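Local structure of Pol protein (Human T-cell leukemia virus type I, 6TJU) at residues A[31-36]-A[48-53]; A[13-18]-A[39-44]; A[23-28]-A[55-60]. The protein probably binds DNA through this C-terminal, SH3-like domain of the integrase that inserts the viral genome into host DNA, one part of the larger Pol polyprotein. One frame throughout, in Å; residues are numbered along the deposited sequence.

Contact 1. Residues A[31-36]-A[48-53]; sequences ALQEAA and AQWIPW
The indole of W50 leans from strand 48-52 across to strand 33-35, and the far corner of its six-membered ring does the touching. CZ3 lies 3.7 Å from A35 CB and 3.8 Å from Q33 O, while CH2 comes within 4.0 Å of Q33 CB. With CG anti to the carbonyl carbon (chi1 -73°), the ring is swung over the strand that separates the two, where it also packs on L40. The backbone between Q33 and A35 passes the same corner, and E34 C lies at the ring edge, near its plane.

W53 meets the other end of strand 33-35 directly, its CZ2 lying 3.9 Å from A35 O, which approaches the ring obliquely. Its NE1 also donates to a water at 2.6 Å, in the plane of the ring, and that water lies within hydrogen-bonding distance of A35 O (2.8 Å) and E34 OE2 (2.9 Å). The other carboxylate oxygen of E34, OE1, is hydrogen-bonded to Y13 OH. W50 from the strand and W53 from the turn just after it thus reach across middle strand 38-42 of an antiparallel sheet, on an exposed face of the SH3-like barrel of retroviral integrase C-terminal domains.

Contact 2. Residues A[13-18]-A[39-44]; sequences YYFKLP and ALIPVS
F15 and I41 face each other between the two sheets of the domain and bury the most surface here, in equal measure. From CB the F15 side chain enters with CG between the backbone N and the carbonyl carbon (chi1 72°), which turns one ring face to I41. CG, CD1 and CE1 all lie near the I41 CG2 methyl, CD1 closest at 3.7 Å. This is a CH-pi contact: the methyl sits 3.8 Å from the ring centroid and 18° off the normal, displaced toward the rim on the CD1 side. At the tip, CZ comes within 4.1 Å of P42 O, and CE2, round the far side, meets V43 CG1 at 4.0 Å.

That valine methyl is shared, because L17 CD2 approaches it from the loop after strand 12-15. At the other end, the Y13 ring receives I41 CD1 at CD2 and A39 CB at CE2, the latter 3.9 Å away. I41 therefore divides its two methyls between the aromatic residues, CG2 going to F15 and CD1 to Y13. L56 from strand 56-59 packs against F15, Y13 and A39, extending the same apolar layer. The short segments 13-15 and 39-42 cross at 76°, in keeping with the nearly orthogonal sheets that enclose the hydrophobic core of an SH3-like beta-barrel.

Contact 3. Residues A[23-28]-A[55-60]; sequences RQWKGP and LLKRAA
W25 and K57 meet on the outside of the SH3-like barrel, across the middle strand, 12-15, of a three-stranded antiparallel sheet in which 26-30 and 56-59 are the outer strands. CG of the lysine lies over one face of the indole, and the two side chains run at a slant to one another. This CG makes the CH-pi contact, 4.0 Å from the centroid of the six-membered ring and 29° off its normal, with CH2 its nearest ring atom at 3.6 Å. The lysine chain bends at its second torsion (chi2 -76°) and then runs extended; the bend keeps it beside the ring, and CE passes outside the rim, 4.0 Å from CZ2.

The indole is placed differently against the backbone. Its edge is turned to the peptide between L55 and L56, with L55 O 3.5 Å from CZ3 and L56 N also near the ring plane. K16, from the segment that follows the middle strand, makes a cation-pi contact with the same indole, so W25 has two lysines as neighbours.

Farther along, P28 follows a cis peptide bond and turns its ring to A59. Y14 of the middle strand packs on both residues, and the proline touches the alanine methyl with two ring carbons, CG at 3.7 Å and CB at 3.8 Å from A59 CB.

How the contacts relate
Contact 2 belongs to the core: it joins the two three-stranded sheets through their middle strands and is almost entirely apolar, with no hydrogen bond across it. Contacts 1 and 3 lie at the surface on opposite sides of the chain's centre. Each joins the outer strands of one sheet across the middle strand that contact 2 uses, 38-42 for contact 1 and 12-15 for contact 3. Backbone hydrogen bonds tie them to that centre, Q33 to L40 and I51 to A39 on one side, F15 to K26 and probably Y14 to K57 on the other. Tryptophans dominate both surface contacts, but contact 1 adds a water and a carboxylate, whereas contact 3 sets its indole against a lysine.

Contact 1. Residues A[31-36]-A[48-53]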
loop_
_atom_site.group_PDB
_atom_site.type_symbol
_atom_site.label_atom_id
_atom_site.label_comp_id
_atom_site.label_asym_id
_atom_site.label_seq_id
_atom_site.Cartn_x
_atom_site.Cartn_y
_atom_site.Cartn_z
ATOM N N ALA A 31 -3.983 4.186 -0.049
ATOM C CA ALA A 31 -4.778 3.013 0.382
ATOM C C ALA A 31 -6.239 3.296 0.036
ATOM O O ALA A 31 -6.692 4.468 0.190
ATOM C CB ALA A 31 -4.577 2.701 1.850
ATOM N N LEU A 32 -6.924 2.285 -0.503
ATOM C CA LEU A 32 -8.341 2.414 -0.907
ATOM C C LEU A 32 -9.198 2.099 0.302
ATOM O O LEU A 32 -10.250 2.674 0.416
ATOM C CB LEU A 32 -8.663 1.441 -2.032
ATOM C CG LEU A 32 -7.916 1.664 -3.344
ATOM C CD1 LEU A 32 -8.372 0.660 -4.366
ATOM C CD2 LEU A 32 -8.085 3.087 -3.888
ATOM N N GLN A 33 -8.746 1.179 1.146
ATOM C CA GLN A 33 -9.363 0.948 2.457
ATOM C C GLN A 33 -8.339 0.344 3.391
ATOM O O GLN A 33 -7.364 -0.277 2.876
ATOM C CB GLN A 33 -10.549 0.003 2.328
ATOM C CG GLN A 33 -11.582 0.247 3.408
ATOM C CD GLN A 33 -12.829 -0.376 2.879
ATOM O OE1 GLN A 33 -13.235 -1.437 3.325
ATOM N NE2 GLN A 33 -13.349 0.237 1.828
ATOM N N GLU A 34 -8.608 0.519 4.692
ATOM C CA GLU A 34 -7.840 -0.011 5.852
ATOM C C GLU A 34 -8.714 -0.962 6.698
ATOM O O GLU A 34 -9.895 -0.699 6.878
ATOM C CB GLU A 34 -7.416 1.143 6.759
ATOM C CG GLU A 34 -6.887 2.344 6.031
ATOM C CD GLU A 34 -5.388 2.394 6.105
ATOM O OE1 GLU A 34 -4.796 3.447 5.790
ATOM O OE2 GLU A 34 -4.843 1.356 6.489
ATOM N N ALA A 35 -8.128 -2.021 7.240
ATOM C CA ALA A 35 -8.766 -2.980 8.153
ATOM C C ALA A 35 -7.728 -3.365 9.187
ATOM O O ALA A 35 -6.573 -2.922 9.038
ATOM C CB ALA A 35 -9.230 -4.179 7.371
ATOM N N ALA A 36 -8.115 -4.188 10.161
ATOM C CA ALA A 36 -7.198 -4.664 11.210
ATOM C C ALA A 36 -6.091 -5.459 10.522
ATOM O O ALA A 36 -6.386 -6.402 9.786
ATOM C CB ALA A 36 -7.943 -5.506 12.241
ATOM N N ALA A 48 -6.501 -4.876 -6.736
ATOM C CA ALA A 48 -5.999 -4.429 -5.427
ATOM C C ALA A 48 -5.912 -5.616 -4.460
ATOM O O ALA A 48 -6.664 -6.640 -4.542
ATOM C CB ALA A 48 -6.857 -3.324 -4.910
ATOM N N GLN A 49 -4.980 -5.479 -3.545
ATOM C CA GLN A 49 -4.581 -6.568 -2.651
ATOM C C GLN A 49 -4.560 -5.994 -1.240
ATOM O O GLN A 49 -4.187 -4.799 -1.047
ATOM C CB GLN A 49 -3.246 -7.141 -3.103
ATOM C CG GLN A 49 -2.937 -8.468 -2.432
ATOM C CD GLN A 49 -1.879 -9.216 -3.195
ATOM O OE1 GLN A 49 -1.491 -8.813 -4.296
ATOM N NE2 GLN A 49 -1.401 -10.302 -2.609
ATOM N N TRP A 50 -5.039 -6.811 -0.315
ATOM C CA TRP A 50 -4.950 -6.591 1.136
ATOM C C TRP A 50 -3.525 -6.945 1.566
ATOM O O TRP A 50 -3.148 -8.133 1.520
ATOM C CB TRP A 50 -6.017 -7.422 1.848
ATOM C CG TRP A 50 -7.399 -6.898 1.664
ATOM C CD1 TRP A 50 -8.386 -7.411 0.871
ATOM C CD2 TRP A 50 -7.961 -5.783 2.354
ATOM N NE1 TRP A 50 -9.531 -6.670 1.005
ATOM C CE2 TRP A 50 -9.291 -5.655 1.903
ATOM C CE3 TRP A 50 -7.462 -4.885 3.305
ATOM C CZ2 TRP A 50 -10.143 -4.656 2.386
ATOM C CZ3 TRP A 50 -8.300 -3.890 3.763
ATOM C CH2 TRP A 50 -9.610 -3.764 3.294
ATOM N N ILE A 51 -2.737 -5.920 1.870
ATOM C CA ILE A 51 -1.311 -6.067 2.250
ATOM C C ILE A 51 -1.258 -5.966 3.756
ATOM O O ILE A 51 -1.712 -4.973 4.323
ATOM C CB ILE A 51 -0.380 -5.011 1.629
ATOM C CG1 ILE A 51 -0.627 -4.778 0.139
ATOM C CG2 ILE A 51 1.062 -5.396 1.925
ATOM C CD1 ILE A 51 -0.238 -5.958 -0.709
ATOM N N PRO A 52 -0.645 -6.968 4.412
ATOM C CA PRO A 52 -0.491 -6.923 5.854
ATOM C C PRO A 52 0.490 -5.799 6.207
ATOM O O PRO A 52 1.370 -5.492 5.382
ATOM C CB PRO A 52 0.057 -8.302 6.205
ATOM C CG PRO A 52 0.801 -8.718 4.969
ATOM C CD PRO A 52 0.014 -8.150 3.809
ATOM N N TRP A 53 0.321 -5.261 7.425
ATOM C CA TRP A 53 1.119 -4.138 7.971
ATOM C C TRP A 53 2.625 -4.416 7.875
ATOM O O TRP A 53 3.371 -3.454 7.658
ATOM C CB TRP A 53 0.712 -3.813 9.408
ATOM C CG TRP A 53 -0.633 -3.172 9.504
ATOM C CD1 TRP A 53 -1.366 -2.605 8.491
ATOM C CD2 TRP A 53 -1.376 -2.992 10.716
ATOM N NE1 TRP A 53 -2.551 -2.134 8.988
ATOM C CE2 TRP A 53 -2.568 -2.336 10.352
ATOM C CE3 TRP A 53 -1.144 -3.310 12.068
ATOM C CZ2 TRP A 53 -3.526 -2.000 11.315
ATOM C CZ3 TRP A 53 -2.098 -2.986 13.015
ATOM C CH2 TRP A 53 -3.272 -2.332 12.634
HETATM O O HOH W 1 -4.783 -0.871 8.336
#

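Contact 2. Residues A[13-18]-A[39-44]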
loop_
_atom_site.group_PDB
_atom_site.type_symbol
_atom_site.label_atom_id
_atom_site.label_comp_id
_atom_site.label_asym_id
_atom_site.label_seq_id
_atom_site.Cartn_x
_atom_site.Cartn_y
_atom_site.Cartn_z
ATOM N N TYR A 13 1.208 4.468 1.364
ATOM C CA TYR A 13 2.152 3.446 1.808
ATOM C C TYR A 13 3.083 3.003 0.700
ATOM O O TYR A 13 2.652 2.667 -0.426
ATOM C CB TYR A 13 1.470 2.189 2.352
ATOM C CG TYR A 13 0.521 2.372 3.494
ATOM C CD1 TYR A 13 0.949 2.254 4.807
ATOM C CD2 TYR A 13 -0.833 2.511 3.258
ATOM C CE1 TYR A 13 0.074 2.386 5.865
ATOM C CE2 TYR A 13 -1.723 2.622 4.290
ATOM C CZ TYR A 13 -1.275 2.565 5.605
ATOM O OH TYR A 13 -2.194 2.655 6.634
ATOM N N TYR A 14 4.345 2.885 1.061
ATOM C CA TYR A 14 5.269 1.931 0.401
ATOM C C TYR A 14 4.776 0.514 0.722
ATOM O O TYR A 14 4.265 0.269 1.816
ATOM C CB TYR A 14 6.705 2.117 0.889
ATOM C CG TYR A 14 7.360 3.449 0.593
ATOM C CD1 TYR A 14 7.977 3.694 -0.636
ATOM C CD2 TYR A 14 7.380 4.464 1.545
ATOM C CE1 TYR A 14 8.632 4.886 -0.882
ATOM C CE2 TYR A 14 8.018 5.674 1.298
ATOM C CZ TYR A 14 8.644 5.890 0.076
ATOM O OH TYR A 14 9.257 7.079 -0.228
ATOM N N PHE A 15 4.921 -0.405 -0.233
ATOM C CA PHE A 15 4.436 -1.784 -0.092
ATOM C C PHE A 15 5.391 -2.765 -0.779
ATOM O O PHE A 15 6.077 -2.407 -1.773
ATOM C CB PHE A 15 2.962 -1.906 -0.548
ATOM C CG PHE A 15 2.728 -1.803 -2.032
ATOM C CD1 PHE A 15 2.590 -0.550 -2.626
ATOM C CD2 PHE A 15 2.676 -2.928 -2.839
ATOM C CE1 PHE A 15 2.405 -0.424 -3.992
ATOM C CE2 PHE A 15 2.524 -2.792 -4.218
ATOM C CZ PHE A 15 2.383 -1.548 -4.788
ATOM N N LYS A 16 5.429 -3.988 -0.225
ATOM C CA LYS A 16 5.988 -5.195 -0.877
ATOM C C LYS A 16 4.847 -6.197 -1.047
ATOM O O LYS A 16 3.914 -6.195 -0.241
ATOM C CB LYS A 16 7.159 -5.728 -0.045
ATOM C CG LYS A 16 8.412 -4.906 -0.195
ATOM C CD LYS A 16 9.620 -5.428 0.544
ATOM C CE LYS A 16 10.815 -4.546 0.228
ATOM N NZ LYS A 16 12.060 -5.005 0.887
ATOM N N LEU A 17 4.890 -7.009 -2.088
ATOM C CA LEU A 17 3.806 -7.996 -2.294
ATOM C C LEU A 17 4.044 -9.203 -1.415
ATOM O O LEU A 17 5.134 -9.770 -1.453
ATOM C CB LEU A 17 3.781 -8.400 -3.754
ATOM C CG LEU A 17 3.423 -7.237 -4.661
ATOM C CD1 LEU A 17 4.274 -7.265 -5.927
ATOM C CD2 LEU A 17 1.933 -7.239 -4.945
ATOM N N PRO A 18 2.990 -9.664 -0.694
ATOM C CA PRO A 18 3.129 -10.689 0.344
ATOM C C PRO A 18 3.785 -11.995 -0.112
ATOM O O PRO A 18 4.240 -12.724 0.760
ATOM C CB PRO A 18 1.688 -10.971 0.804
ATOM C CG PRO A 18 0.832 -10.425 -0.309
ATOM C CD PRO A 18 1.589 -9.237 -0.862
ATOM N N ALA A 39 -3.920 -3.082 4.659
ATOM C CA ALA A 39 -4.474 -1.988 3.833
ATOM C C ALA A 39 -4.740 -2.512 2.426
ATOM O O ALA A 39 -3.988 -3.416 1.933
ATOM C CB ALA A 39 -3.535 -0.808 3.809
ATOM N N LEU A 40 -5.780 -1.979 1.790
ATOM C CA LEU A 40 -6.117 -2.361 0.395
ATOM C C LEU A 40 -5.372 -1.424 -0.554
ATOM O O LEU A 40 -5.690 -0.226 -0.623
ATOM C CB LEU A 40 -7.626 -2.318 0.182
ATOM C CG LEU A 40 -8.092 -2.806 -1.178
ATOM C CD1 LEU A 40 -7.757 -4.268 -1.402
ATOM C CD2 LEU A 40 -9.576 -2.585 -1.289
ATOM N N ILE A 41 -4.395 -1.981 -1.245
ATOM C CA ILE A 41 -3.433 -1.226 -2.082
ATOM C C ILE A 41 -3.682 -1.564 -3.539
ATOM O O ILE A 41 -3.751 -2.728 -3.873
ATOM C CB ILE A 41 -1.984 -1.561 -1.703
ATOM C CG1 ILE A 41 -1.678 -1.354 -0.209
ATOM C CG2 ILE A 41 -1.078 -0.759 -2.613
ATOM C CD1 ILE A 41 -2.068 0.015 0.350
ATOM N N PRO A 42 -3.800 -0.567 -4.445
ATOM C CA PRO A 42 -3.775 -0.834 -5.877
ATOM C C PRO A 42 -2.415 -1.407 -6.281
ATOM O O PRO A 42 -1.442 -0.771 -6.007
ATOM C CB PRO A 42 -3.981 0.537 -6.530
ATOM C CG PRO A 42 -4.581 1.411 -5.448
ATOM C CD PRO A 42 -4.064 0.849 -4.147
ATOM N N VAL A 43 -2.392 -2.597 -6.883
ATOM C CA VAL A 43 -1.144 -3.302 -7.296
ATOM C C VAL A 43 -1.091 -3.448 -8.827
ATOM O O VAL A 43 -0.043 -3.854 -9.330
ATOM C CB VAL A 43 -0.983 -4.657 -6.559
ATOM C CG1 VAL A 43 -1.019 -4.514 -5.019
ATOM C CG2 VAL A 43 -1.975 -5.721 -7.041
ATOM N N SER A 44 -2.157 -3.115 -9.552
ATOM C CA SER A 44 -2.197 -3.099 -11.035
ATOM C C SER A 44 -3.353 -2.207 -11.480
ATOM O O SER A 44 -4.076 -1.631 -10.655
ATOM C CB SER A 44 -2.329 -4.508 -11.599
ATOM O OG SER A 44 -3.568 -5.103 -11.187
#

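Contact 3. Residues A[23-28]-A[55-60]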
loop_
_atom_site.group_PDB
_atom_site.type_symbol
_atom_site.label_atom_id
_atom_site.label_comp_id
_atom_site.label_asym_id
_atom_site.label_seq_id
_atom_site.Cartn_x
_atom_site.Cartn_y
_atom_site.Cartn_z
ATOM N N ARG A 23 12.255 -7.672 -3.710
ATOM C CA ARG A 23 13.532 -7.059 -3.255
ATOM C C ARG A 23 13.429 -5.541 -3.263
ATOM O O ARG A 23 14.264 -4.882 -2.679
ATOM C CB ARG A 23 14.700 -7.572 -4.086
ATOM C CG ARG A 23 15.170 -8.907 -3.541
ATOM C CD ARG A 23 15.150 -9.911 -4.627
ATOM N NE ARG A 23 15.472 -11.226 -4.121
ATOM C CZ ARG A 23 15.965 -12.208 -4.869
ATOM N NH1 ARG A 23 16.217 -11.999 -6.156
ATOM N NH2 ARG A 23 16.225 -13.387 -4.326
ATOM N N GLN A 24 12.378 -5.009 -3.854
ATOM C CA GLN A 24 12.216 -3.560 -3.989
ATOM C C GLN A 24 10.909 -3.183 -3.316
ATOM O O GLN A 24 9.924 -3.886 -3.447
ATOM C CB GLN A 24 12.177 -3.145 -5.457
ATOM C CG GLN A 24 13.353 -3.617 -6.257
ATOM C CD GLN A 24 13.024 -3.454 -7.708
ATOM O OE1 GLN A 24 12.463 -4.350 -8.323
ATOM N NE2 GLN A 24 13.324 -2.309 -8.255
ATOM N N TRP A 25 10.900 -2.028 -2.687
ATOM C CA TRP A 25 9.641 -1.395 -2.285
ATOM C C TRP A 25 8.950 -0.837 -3.543
ATOM O O TRP A 25 9.637 -0.524 -4.556
ATOM C CB TRP A 25 9.913 -0.350 -1.234
ATOM C CG TRP A 25 10.305 -0.867 0.104
ATOM C CD1 TRP A 25 11.567 -0.916 0.630
ATOM C CD2 TRP A 25 9.426 -1.327 1.139
ATOM N NE1 TRP A 25 11.538 -1.410 1.901
ATOM C CE2 TRP A 25 10.241 -1.702 2.234
ATOM C CE3 TRP A 25 8.046 -1.500 1.233
ATOM C CZ2 TRP A 25 9.709 -2.203 3.417
ATOM C CZ3 TRP A 25 7.518 -2.063 2.380
ATOM C CH2 TRP A 25 8.330 -2.369 3.464
ATOM N N LYS A 26 7.622 -0.844 -3.515
ATOM C CA LYS A 26 6.758 -0.306 -4.578
ATOM C C LYS A 26 6.032 0.904 -3.927
ATOM O O LYS A 26 5.924 0.999 -2.673
ATOM C CB LYS A 26 5.900 -1.447 -5.189
ATOM N N GLY A 27 5.596 1.847 -4.734
ATOM C CA GLY A 27 4.754 2.967 -4.250
ATOM C C GLY A 27 5.571 4.216 -3.944
ATOM O O GLY A 27 6.649 4.420 -4.529
ATOM N N PRO A 28 5.134 5.087 -2.989
ATOM C CA PRO A 28 3.913 4.928 -2.203
ATOM C C PRO A 28 2.634 4.976 -3.042
ATOM O O PRO A 28 2.648 5.586 -4.138
ATOM C CB PRO A 28 3.928 6.134 -1.247
ATOM C CG PRO A 28 5.372 6.544 -1.176
ATOM C CD PRO A 28 5.918 6.244 -2.548
ATOM N N LEU A 55 4.302 -5.684 5.680
ATOM C CA LEU A 55 4.796 -5.362 4.314
ATOM C C LEU A 55 4.440 -3.936 3.855
ATOM O O LEU A 55 4.438 -3.671 2.622
ATOM C CB LEU A 55 4.275 -6.441 3.372
ATOM C CG LEU A 55 4.784 -7.834 3.729
ATOM C CD1 LEU A 55 4.047 -8.857 2.901
ATOM C CD2 LEU A 55 6.290 -7.980 3.546
ATOM N N LEU A 56 4.201 -3.038 4.813
ATOM C CA LEU A 56 3.861 -1.624 4.553
ATOM C C LEU A 56 4.793 -0.695 5.313
ATOM O O LEU A 56 5.267 -1.038 6.405
ATOM C CB LEU A 56 2.428 -1.303 4.968
ATOM C CG LEU A 56 1.353 -2.053 4.200
ATOM C CD1 LEU A 56 -0.006 -1.665 4.758
ATOM C CD2 LEU A 56 1.463 -1.714 2.723
ATOM N N LYS A 57 5.013 0.468 4.710
ATOM C CA LYS A 57 5.658 1.597 5.410
ATOM C C LYS A 57 4.819 2.836 5.116
ATOM O O LYS A 57 4.560 3.115 3.936
ATOM C CB LYS A 57 7.134 1.781 5.012
ATOM C CG LYS A 57 8.091 0.658 5.371
ATOM C CD LYS A 57 8.477 0.590 6.824
ATOM C CE LYS A 57 9.442 -0.548 7.041
ATOM N NZ LYS A 57 9.864 -0.630 8.462
ATOM N N ARG A 58 4.409 3.534 6.169
ATOM C CA ARG A 58 3.586 4.766 6.110
ATOM C C ARG A 58 4.411 5.952 5.565
ATOM O O ARG A 58 5.357 6.453 6.240
ATOM C CB ARG A 58 3.025 4.982 7.515
ATOM C CG ARG A 58 2.263 6.279 7.685
ATOM C CD ARG A 58 1.009 6.271 6.870
ATOM N NE ARG A 58 0.151 7.322 7.381
ATOM C CZ ARG A 58 -0.604 7.218 8.461
ATOM N NH1 ARG A 58 -0.606 6.106 9.172
ATOM N NH2 ARG A 58 -1.357 8.240 8.826
ATOM N N ALA A 59 4.032 6.449 4.390
ATOM C CA ALA A 59 4.620 7.651 3.781
ATOM C C ALA A 59 3.839 8.869 4.240
ATOM O O ALA A 59 2.721 8.695 4.657
ATOM C CB ALA A 59 4.615 7.529 2.275
ATOM N N ALA A 60 4.447 10.051 4.164
ATOM C CA ALA A 60 3.763 11.336 4.449
ATOM C C ALA A 60 2.657 11.523 3.416
ATOM O O ALA A 60 2.852 11.157 2.263
ATOM C CB ALA A 60 4.739 12.495 4.408
#